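Succinylglutamate desuccinylase/aspartoacylase (Ruegeria sp. TM1040, PDB 3NA6) is probably a metal-dependent hydrolase of the succinylglutamate desuccinylase/aspartoacylase family, which cleaves the amide bond of N-acylated amino acids. Local coordinates at residues A[25-30]-A[120-125]; A[35-40]-A[92-97]; A[180-185]-A[249-254]. One frame throughout, in Å; residues are numbered along the deposited sequence. Where two conformers were deposited one is given.

Overall arrangement
Contacts 1 and 2 are neighbours near one edge of the large mixed sheet, their centres about 10 Å apart. Strands 17-26 and 36-46, which supply one segment to each, pair antiparallel there: L25 O lies 2.8 Å from V37 N, a probable hydrogen bond, and both contacts come within reach of the second subunit. Contact 3 is across the chain's centre at the opposite edge of the sheet, its own centre about 38 Å from that of contact 1 and 33 Å from that of contact 2. H59, E62 and H145 point donor atoms at one vacant position, consistent with the family's metal-binding active site. The bound calcium ion is elsewhere, at T82 and G237.

Contact 1: A[25-30]-A[120-125]; sequences LPYSRD and GTVTQK
P26 O is gripped by two water molecules, and both of them in turn accept from K125 NZ, so strand 17-26 is tied at P26 to the first turn of helix 122-134 through a double water bridge. One water is 2.8 Å from P26 O. The other is 2.6 Å from K125 NZ, while NZ and P26 O themselves stay 4.4 Å apart, too far for a direct bond. The lysine reaches this position because its chain is extended beyond CG, carrying the ammonium group past the leucine and out to the strand carbonyl.

Beneath the bridge the contact is apolar. The two methyls of L25 divide the work: CD2 meets V122 CG1 at 3.6 Å, and CD1 lies against the K125 methylenes, 3.9 Å from CB. With V122 CG1 anti to the backbone N (chi1 168°), CG2 is left to approach the Y27 ring obliquely, 3.9 Å from CD1, the two side chains crossing at about a right angle. Replacing L25 by an alanine would probably open a gap beside V122 CG1 and leave the lysine methylenes without their apolar support.

The helix begins with a capping box formed by T121 and Q124. T121 N donates to Q124 OE1 in the carbonyl plane, on a lone pair, whereas the reciprocal bond from Q124 N to T121 OG1 is weak; D106 also receives a hydrogen bond from T123 OG1, further tying down this turn. On the strand side, R29 folds back so that its CD lies 3.5 Å above one face of the Y27 ring, offset toward the rim. Its NH1 donates to Y27 O at 2.9 Å, with the acceptor 1° out of the guanidinium plane.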
loop_
_atom_site.group_PDB
_atom_site.type_symbol
_atom_site.label_atom_id
_atom_site.label_comp_id
_atom_site.label_asym_id
_atom_site.label_seq_id
_atom_site.Cartn_x
_atom_site.Cartn_y
_atom_site.Cartn_z
ATOM N N LEU A 25 -17.355 -16.787 12.695
ATOM C CA LEU A 25 -16.261 -16.407 13.584
ATOM C C LEU A 25 -16.340 -14.908 13.738
ATOM O O LEU A 25 -16.080 -14.185 12.778
ATOM C CB LEU A 25 -14.946 -16.838 12.938
ATOM C CG LEU A 25 -13.601 -16.380 13.470
ATOM C CD1 LEU A 25 -13.556 -16.619 14.943
ATOM C CD2 LEU A 25 -12.542 -17.171 12.687
ATOM N N PRO A 26 -16.714 -14.423 14.922
ATOM C CA PRO A 26 -16.717 -12.986 15.111
ATOM C C PRO A 26 -15.376 -12.344 14.807
ATOM O O PRO A 26 -14.355 -12.839 15.210
ATOM C CB PRO A 26 -17.078 -12.821 16.587
ATOM C CG PRO A 26 -17.785 -14.087 16.960
ATOM C CD PRO A 26 -17.076 -15.141 16.155
ATOM N N TYR A 27 -15.398 -11.226 14.098
ATOM C CA TYR A 27 -14.166 -10.531 13.676
ATOM C C TYR A 27 -14.465 -9.033 13.589
ATOM O O TYR A 27 -15.019 -8.545 12.596
ATOM C CB TYR A 27 -13.651 -11.118 12.346
ATOM C CG TYR A 27 -12.515 -10.368 11.690
ATOM C CD1 TYR A 27 -11.471 -9.847 12.443
ATOM C CD2 TYR A 27 -12.474 -10.212 10.302
ATOM C CE1 TYR A 27 -10.447 -9.140 11.847
ATOM C CE2 TYR A 27 -11.447 -9.508 9.689
ATOM C CZ TYR A 27 -10.439 -8.965 10.473
ATOM O OH TYR A 27 -9.416 -8.257 9.886
ATOM N N SER A 28 -14.163 -8.332 14.683
ATOM C CA SER A 28 -14.355 -6.904 14.760
ATOM C C SER A 28 -13.124 -6.179 14.200
ATOM O O SER A 28 -12.021 -6.464 14.606
ATOM C CB SER A 28 -14.572 -6.523 16.210
ATOM O OG SER A 28 -14.685 -5.129 16.313
ATOM N N ARG A 29 -13.298 -5.253 13.273
ATOM C CA ARG A 29 -12.149 -4.527 12.712
ATOM C C ARG A 29 -12.589 -3.185 12.138
ATOM O O ARG A 29 -13.786 -2.893 12.176
ATOM C CB ARG A 29 -11.411 -5.373 11.673
ATOM C CG ARG A 29 -12.146 -5.576 10.327
ATOM C CD ARG A 29 -13.245 -6.617 10.380
ATOM N NE ARG A 29 -13.793 -6.849 9.037
ATOM C CZ ARG A 29 -14.794 -7.673 8.749
ATOM N NH1 ARG A 29 -15.389 -8.383 9.683
ATOM N NH2 ARG A 29 -15.195 -7.787 7.504
ATOM N N ASP A 30 -11.644 -2.370 11.633
ATOM C CA ASP A 30 -11.958 -0.984 11.242
ATOM C C ASP A 30 -13.151 -0.922 10.277
ATOM O O ASP A 30 -14.008 -0.076 10.440
ATOM C CB ASP A 30 -10.773 -0.309 10.554
ATOM C CG ASP A 30 -9.609 0.002 11.504
ATOM O OD1 ASP A 30 -9.757 -0.052 12.735
ATOM O OD2 ASP A 30 -8.527 0.305 10.979
ATOM N N GLY A 120 -7.026 -16.026 20.335
ATOM C CA GLY A 120 -5.902 -15.514 19.555
ATOM C C GLY A 120 -6.331 -14.811 18.284
ATOM O O GLY A 120 -7.429 -14.267 18.207
ATOM N N THR A 121 -5.471 -14.872 17.273
ATOM C CA THR A 121 -5.759 -14.330 15.950
ATOM C C THR A 121 -6.867 -15.141 15.273
ATOM O O THR A 121 -7.217 -16.208 15.740
ATOM C CB THR A 121 -4.484 -14.331 15.054
ATOM O OG1 THR A 121 -4.066 -15.684 14.773
ATOM C CG2 THR A 121 -3.372 -13.547 15.733
ATOM N N VAL A 122 -7.451 -14.602 14.205
ATOM C CA VAL A 122 -8.469 -15.333 13.442
ATOM C C VAL A 122 -7.972 -16.758 13.095
ATOM O O VAL A 122 -8.672 -17.747 13.323
ATOM C CB VAL A 122 -8.924 -14.552 12.196
ATOM C CG1 VAL A 122 -9.737 -15.443 11.304
ATOM C CG2 VAL A 122 -9.772 -13.308 12.650
ATOM N N THR A 123 -6.759 -16.856 12.568
ATOM C CA THR A 123 -6.208 -18.157 12.149
ATOM C C THR A 123 -6.105 -19.126 13.333
ATOM O O THR A 123 -6.393 -20.306 13.216
ATOM C CB THR A 123 -4.849 -17.958 11.438
ATOM O OG1 THR A 123 -5.047 -17.147 10.249
ATOM C CG2 THR A 123 -4.232 -19.312 11.011
ATOM N N GLN A 124 -5.697 -18.612 14.485
ATOM C CA GLN A 124 -5.594 -19.414 15.690
ATOM C C GLN A 124 -6.951 -19.880 16.199
ATOM O O GLN A 124 -7.054 -20.980 16.721
ATOM C CB GLN A 124 -4.882 -18.641 16.796
ATOM C CG GLN A 124 -3.456 -18.364 16.478
ATOM C CD GLN A 124 -2.760 -17.645 17.573
ATOM O OE1 GLN A 124 -3.219 -16.607 18.067
ATOM N NE2 GLN A 124 -1.651 -18.212 18.005
ATOM N N LYS A 125 -7.957 -19.015 16.099
ATOM C CA LYS A 125 -9.353 -19.341 16.476
ATOM C C LYS A 125 -9.960 -20.426 15.554
ATOM O O LYS A 125 -10.624 -21.348 16.033
ATOM C CB LYS A 125 -10.228 -18.082 16.473
ATOM C CG LYS A 125 -9.885 -17.075 17.624
ATOM C CD LYS A 125 -10.528 -15.730 17.352
ATOM C CE LYS A 125 -10.840 -14.938 18.578
ATOM N NZ LYS A 125 -11.215 -13.547 18.190
HETATM O O HOH W 1 -13.801 -14.131 17.642
HETATM O O HOH W 2 -11.540 -12.301 15.932
#

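Contact 2: A[35-40]-A[92-97]; sequences GSVMIP and NYPAFR
The Y93 ring is wedged between strand 36-46 and its own short helix, 93-97, whose axis runs at 88° to the strand segment with a closest approach of 9.6 Å. Each side of the ring has a different neighbour. P40 CD lies over one face in a CH-pi contact, 3.9 Å from the ring centroid and 17° off the normal, the two side chains crossing at about a right angle. V37 CG1 comes in at the edge, in the ring plane, 3.8 Å from Y93 CD2. The same methyl also touches P94 CG, so V37 sits between Y93 and P94, the first two residues of the helix. With Y93 CG anti to the backbone N (chi1 -179°), the ring reaches toward the strand and leaves CB beside I39 CG1.

N92 occupies the N-cap position, its OD1 accepting a weak bond from A95 N. D291 of the third subunit packs on both P40 and Y93, placing this strand-helix joint beside a subunit interface. R97 folds back over the face opposite P40: its CG is 3.5 Å above the ring plane, and NH1 makes a weak, bent bond to Y93 OH.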
loop_
_atom_site.group_PDB
_atom_site.type_symbol
_atom_site.label_atom_id
_atom_site.label_comp_id
_atom_site.label_asym_id
_atom_site.label_seq_id
_atom_site.Cartn_x
_atom_site.Cartn_y
_atom_site.Cartn_z
ATOM N N GLY A 35 -18.532 -7.392 12.844
ATOM C CA GLY A 35 -18.435 -8.289 11.682
ATOM C C GLY A 35 -18.015 -9.704 12.037
ATOM O O GLY A 35 -17.796 -10.018 13.217
ATOM N N SER A 36 -17.925 -10.542 11.000
ATOM C CA SER A 36 -17.620 -11.965 11.114
ATOM C C SER A 36 -16.874 -12.480 9.880
ATOM O O SER A 36 -16.949 -11.910 8.785
ATOM C CB SER A 36 -18.910 -12.807 11.255
ATOM O OG SER A 36 -19.893 -12.140 12.025
ATOM N N VAL A 37 -16.153 -13.569 10.068
ATOM C CA VAL A 37 -15.694 -14.390 8.957
ATOM C C VAL A 37 -16.700 -15.523 8.878
ATOM O O VAL A 37 -16.886 -16.216 9.842
ATOM C CB VAL A 37 -14.305 -14.932 9.202
ATOM C CG1 VAL A 37 -13.869 -15.847 8.026
ATOM C CG2 VAL A 37 -13.321 -13.784 9.359
HETATM N N MSE A 38 -17.361 -15.663 7.739
HETATM C CA MSE A 38 -18.384 -16.670 7.520
HETATM C C MSE A 38 -17.796 -17.856 6.734
HETATM O O MSE A 38 -17.800 -17.864 5.513
HETATM C CB MSE A 38 -19.567 -16.039 6.761
HETATM C CG MSE A 38 -20.174 -14.850 7.485
HETATM SE SE MSE A 38 -21.218 -15.416 9.050
HETATM C CE MSE A 38 -22.909 -15.708 8.110
ATOM N N ILE A 39 -17.292 -18.866 7.442
ATOM C CA ILE A 39 -16.580 -19.968 6.769
ATOM C C ILE A 39 -17.586 -20.994 6.198
ATOM O O ILE A 39 -18.315 -21.586 6.961
ATOM C CB ILE A 39 -15.645 -20.693 7.746
ATOM C CG1 ILE A 39 -14.680 -19.706 8.380
ATOM C CG2 ILE A 39 -14.865 -21.810 7.025
ATOM C CD1 ILE A 39 -13.711 -20.361 9.354
ATOM N N PRO A 40 -17.605 -21.240 4.868
ATOM C CA PRO A 40 -18.629 -22.163 4.361
ATOM C C PRO A 40 -18.427 -23.561 4.879
ATOM O O PRO A 40 -17.294 -24.009 5.027
ATOM C CB PRO A 40 -18.425 -22.116 2.851
ATOM C CG PRO A 40 -17.926 -20.718 2.637
ATOM C CD PRO A 40 -16.914 -20.590 3.750
ATOM N N ASN A 92 -8.738 -22.254 5.431
ATOM C CA ASN A 92 -8.327 -20.894 5.794
ATOM C C ASN A 92 -9.062 -19.957 4.870
ATOM O O ASN A 92 -8.499 -19.425 3.895
ATOM C CB ASN A 92 -6.826 -20.664 5.706
ATOM C CG ASN A 92 -6.422 -19.351 6.331
ATOM O OD1 ASN A 92 -7.284 -18.493 6.598
ATOM N ND2 ASN A 92 -5.132 -19.202 6.636
ATOM N N TYR A 93 -10.323 -19.743 5.201
ATOM C CA TYR A 93 -11.219 -19.025 4.334
ATOM C C TYR A 93 -10.694 -17.638 3.955
ATOM O O TYR A 93 -10.673 -17.285 2.775
ATOM C CB TYR A 93 -12.633 -18.996 4.906
ATOM C CG TYR A 93 -13.625 -18.272 4.008
ATOM C CD1 TYR A 93 -13.858 -18.691 2.710
ATOM C CD2 TYR A 93 -14.297 -17.153 4.461
ATOM C CE1 TYR A 93 -14.752 -18.033 1.902
ATOM C CE2 TYR A 93 -15.178 -16.473 3.648
ATOM C CZ TYR A 93 -15.404 -16.925 2.380
ATOM O OH TYR A 93 -16.282 -16.246 1.602
ATOM N N PRO A 94 -10.210 -16.872 4.933
ATOM C CA PRO A 94 -9.650 -15.563 4.554
ATOM C C PRO A 94 -8.490 -15.652 3.574
ATOM O O PRO A 94 -8.447 -14.843 2.621
ATOM C CB PRO A 94 -9.240 -14.960 5.903
ATOM C CG PRO A 94 -10.213 -15.606 6.876
ATOM C CD PRO A 94 -10.270 -17.023 6.398
ATOM N N ALA A 95 -7.605 -16.645 3.739
ATOM C CA ALA A 95 -6.491 -16.825 2.808
ATOM C C ALA A 95 -7.069 -17.171 1.434
ATOM O O ALA A 95 -6.650 -16.620 0.412
ATOM C CB ALA A 95 -5.515 -17.912 3.259
ATOM N N PHE A 96 -8.047 -18.063 1.410
ATOM C CA PHE A 96 -8.687 -18.411 0.129
ATOM C C PHE A 96 -9.292 -17.185 -0.563
ATOM O O PHE A 96 -9.086 -16.969 -1.760
ATOM C CB PHE A 96 -9.732 -19.508 0.293
ATOM C CG PHE A 96 -10.550 -19.710 -0.915
ATOM C CD1 PHE A 96 -10.020 -20.361 -2.003
ATOM C CD2 PHE A 96 -11.836 -19.203 -0.998
ATOM C CE1 PHE A 96 -10.751 -20.515 -3.154
ATOM C CE2 PHE A 96 -12.584 -19.375 -2.148
ATOM C CZ PHE A 96 -12.029 -20.031 -3.233
ATOM N N ARG A 97 -10.015 -16.360 0.171
ATOM C CA ARG A 97 -10.577 -15.174 -0.450
ATOM C C ARG A 97 -9.519 -14.223 -1.016
ATOM O O ARG A 97 -9.810 -13.527 -1.960
ATOM C CB ARG A 97 -11.495 -14.418 0.510
ATOM C CG ARG A 97 -12.849 -15.129 0.781
ATOM C CD ARG A 97 -13.673 -15.558 -0.511
ATOM N NE ARG A 97 -14.393 -14.505 -1.250
ATOM C CZ ARG A 97 -15.396 -13.750 -0.774
ATOM N NH1 ARG A 97 -15.818 -13.838 0.489
ATOM N NH2 ARG A 97 -15.970 -12.857 -1.570
#

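Contact 3: A[180-185]-A[249-254]; sequences APYSVQ and VTLDMP
A parallel beta ladder joins strand 182-186 to strand 249-250, one of the two outermost strands of the large mixed sheet within this chain. The evidence is two parallel bridges, Y182 with V249 and S183 with T250, each with CA atoms 4.6 Å apart. V249 uses both of its backbone polar atoms on the partner strand in the usual parallel manner: its N donates to P181 O at 2.9 Å, and its O accepts from S183 N at 2.8 Å. The next rung is L251 N to S183 O, a bond lying within 2° of the carbonyl direction. S183 O is also approached by T250 CA through a CA-H...O contact.

Beyond that rung the chains diverge, the CA separation growing to 5.5 Å at V184 and L251. A water takes over where a direct bond would be expected, accepting from Q185 N at 2.8 Å and donating to L251 O, so a single water bridges the widening gap between the two backbones.

On one face of the sheet Y182 and V249 lie side by side and point the same way, with Y182 CE2 3.7 Å from V249 CG1. The tyrosine CG is anti to the carbonyl carbon (chi1 -67°), which lays the CD2 side of the ring along the neighbouring strand; L251 CD2 reaches that same CD2 obliquely, at 4.0 Å. The other face carries S183 and T250, where S183 CB touches T250 OG1 and S183 OG is hydrogen-bonded to S248.

Around the ladder, strand 156-160 flanks strand 182-186 on its other edge, A157 and A159 bonding to its backbone. Helix 165-178 covers S183 and Q185 with M175 and F172, and helix 219-235 packs I224 against P181.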
loop_
_atom_site.group_PDB
_atom_site.type_symbol
_atom_site.label_atom_id
_atom_site.label_comp_id
_atom_site.label_asym_id
_atom_site.label_seq_id
_atom_site.Cartn_x
_atom_site.Cartn_y
_atom_site.Cartn_z
ATOM N N ALA A 180 -3.462 -41.948 -6.016
ATOM C CA ALA A 180 -2.970 -40.845 -6.851
ATOM C C ALA A 180 -1.930 -41.433 -7.801
ATOM O O ALA A 180 -1.483 -42.580 -7.619
ATOM C CB ALA A 180 -2.373 -39.712 -5.992
ATOM N N PRO A 181 -1.561 -40.687 -8.836
ATOM C CA PRO A 181 -0.582 -41.262 -9.769
ATOM C C PRO A 181 0.776 -41.496 -9.115
ATOM O O PRO A 181 1.542 -42.315 -9.598
ATOM C CB PRO A 181 -0.488 -40.202 -10.883
ATOM C CG PRO A 181 -1.815 -39.506 -10.832
ATOM C CD PRO A 181 -2.155 -39.447 -9.357
ATOM N N TYR A 182 1.075 -40.782 -8.032
ATOM C CA TYR A 182 2.252 -41.085 -7.211
ATOM C C TYR A 182 1.817 -41.329 -5.764
ATOM O O TYR A 182 0.817 -40.779 -5.302
ATOM C CB TYR A 182 3.316 -39.976 -7.250
ATOM C CG TYR A 182 3.982 -39.805 -8.575
ATOM C CD1 TYR A 182 3.343 -39.121 -9.595
ATOM C CD2 TYR A 182 5.248 -40.323 -8.813
ATOM C CE1 TYR A 182 3.931 -38.949 -10.808
ATOM C CE2 TYR A 182 5.851 -40.150 -10.032
ATOM C CZ TYR A 182 5.181 -39.472 -11.029
ATOM O OH TYR A 182 5.763 -39.286 -12.252
ATOM N N SER A 183 2.573 -42.183 -5.093
ATOM C CA SER A 183 2.322 -42.595 -3.711
ATOM C C SER A 183 3.593 -42.405 -2.911
ATOM O O SER A 183 4.680 -42.740 -3.394
ATOM C CB SER A 183 1.928 -44.071 -3.673
ATOM O OG SER A 183 0.631 -44.261 -4.182
ATOM N N VAL A 184 3.439 -41.861 -1.706
ATOM C CA VAL A 184 4.547 -41.612 -0.785
ATOM C C VAL A 184 4.196 -42.004 0.646
ATOM O O VAL A 184 3.062 -41.822 1.080
ATOM C CB VAL A 184 4.896 -40.118 -0.676
ATOM C CG1 VAL A 184 6.338 -39.987 -0.208
ATOM C CG2 VAL A 184 4.645 -39.380 -1.979
ATOM N N GLN A 185 5.175 -42.531 1.371
ATOM C CA GLN A 185 5.109 -42.636 2.823
ATOM C C GLN A 185 6.407 -42.020 3.346
ATOM O O GLN A 185 7.500 -42.484 2.984
ATOM C CB GLN A 185 5.046 -44.087 3.259
ATOM C CG GLN A 185 4.815 -44.260 4.747
ATOM C CD GLN A 185 4.739 -45.708 5.152
ATOM O OE1 GLN A 185 5.556 -46.511 4.730
ATOM N NE2 GLN A 185 3.763 -46.047 5.998
ATOM N N VAL A 249 2.895 -44.762 -8.993
ATOM C CA VAL A 249 4.350 -44.843 -8.849
ATOM C C VAL A 249 4.692 -44.529 -7.398
ATOM O O VAL A 249 4.335 -43.464 -6.891
ATOM C CB VAL A 249 5.083 -43.866 -9.841
ATOM C CG1 VAL A 249 6.557 -43.728 -9.470
ATOM C CG2 VAL A 249 4.915 -44.375 -11.303
ATOM N N THR A 250 5.365 -45.444 -6.714
ATOM C CA THR A 250 5.784 -45.183 -5.334
ATOM C C THR A 250 7.161 -44.555 -5.321
ATOM O O THR A 250 8.091 -45.054 -5.998
ATOM C CB THR A 250 5.796 -46.451 -4.496
ATOM O OG1 THR A 250 4.447 -46.856 -4.306
ATOM C CG2 THR A 250 6.447 -46.225 -3.129
ATOM N N LEU A 251 7.280 -43.454 -4.567
ATOM C CA LEU A 251 8.554 -42.759 -4.371
ATOM C C LEU A 251 9.250 -43.243 -3.103
ATOM O O LEU A 251 8.603 -43.351 -2.059
ATOM C CB LEU A 251 8.341 -41.256 -4.259
ATOM C CG LEU A 251 7.756 -40.527 -5.472
ATOM C CD1 LEU A 251 7.542 -39.060 -5.142
ATOM C CD2 LEU A 251 8.653 -40.672 -6.743
ATOM N N ASP A 252 10.553 -43.541 -3.190
ATOM C CA ASP A 252 11.341 -43.885 -1.994
ATOM C C ASP A 252 11.272 -42.741 -1.034
ATOM O O ASP A 252 11.048 -41.603 -1.460
ATOM C CB ASP A 252 12.805 -44.169 -2.298
ATOM C CG ASP A 252 13.052 -45.608 -2.688
ATOM O OD1 ASP A 252 12.122 -46.438 -2.563
ATOM O OD2 ASP A 252 14.186 -45.907 -3.123
HETATM N N MSE A 253 11.431 -43.057 0.253
HETATM C CA MSE A 253 11.363 -42.057 1.320
HETATM C C MSE A 253 12.042 -40.801 0.850
HETATM O O MSE A 253 13.267 -40.714 0.917
HETATM C CB MSE A 253 12.060 -42.536 2.619
HETATM C CG MSE A 253 11.120 -42.730 3.822
HETATM SE SE MSE A 253 11.554 -41.647 5.427
HETATM C CE MSE A 253 11.145 -39.823 4.816
ATOM N N PRO A 254 11.263 -39.835 0.329
ATOM C CA PRO A 254 11.965 -38.576 0.175
ATOM C C PRO A 254 12.131 -38.082 1.596
ATOM O O PRO A 254 11.235 -38.292 2.435
ATOM C CB PRO A 254 10.996 -37.695 -0.646
ATOM C CG PRO A 254 9.690 -38.458 -0.718
ATOM C CD PRO A 254 9.807 -39.681 0.168
HETATM O O HOH W 3 6.937 -43.997 -0.178
#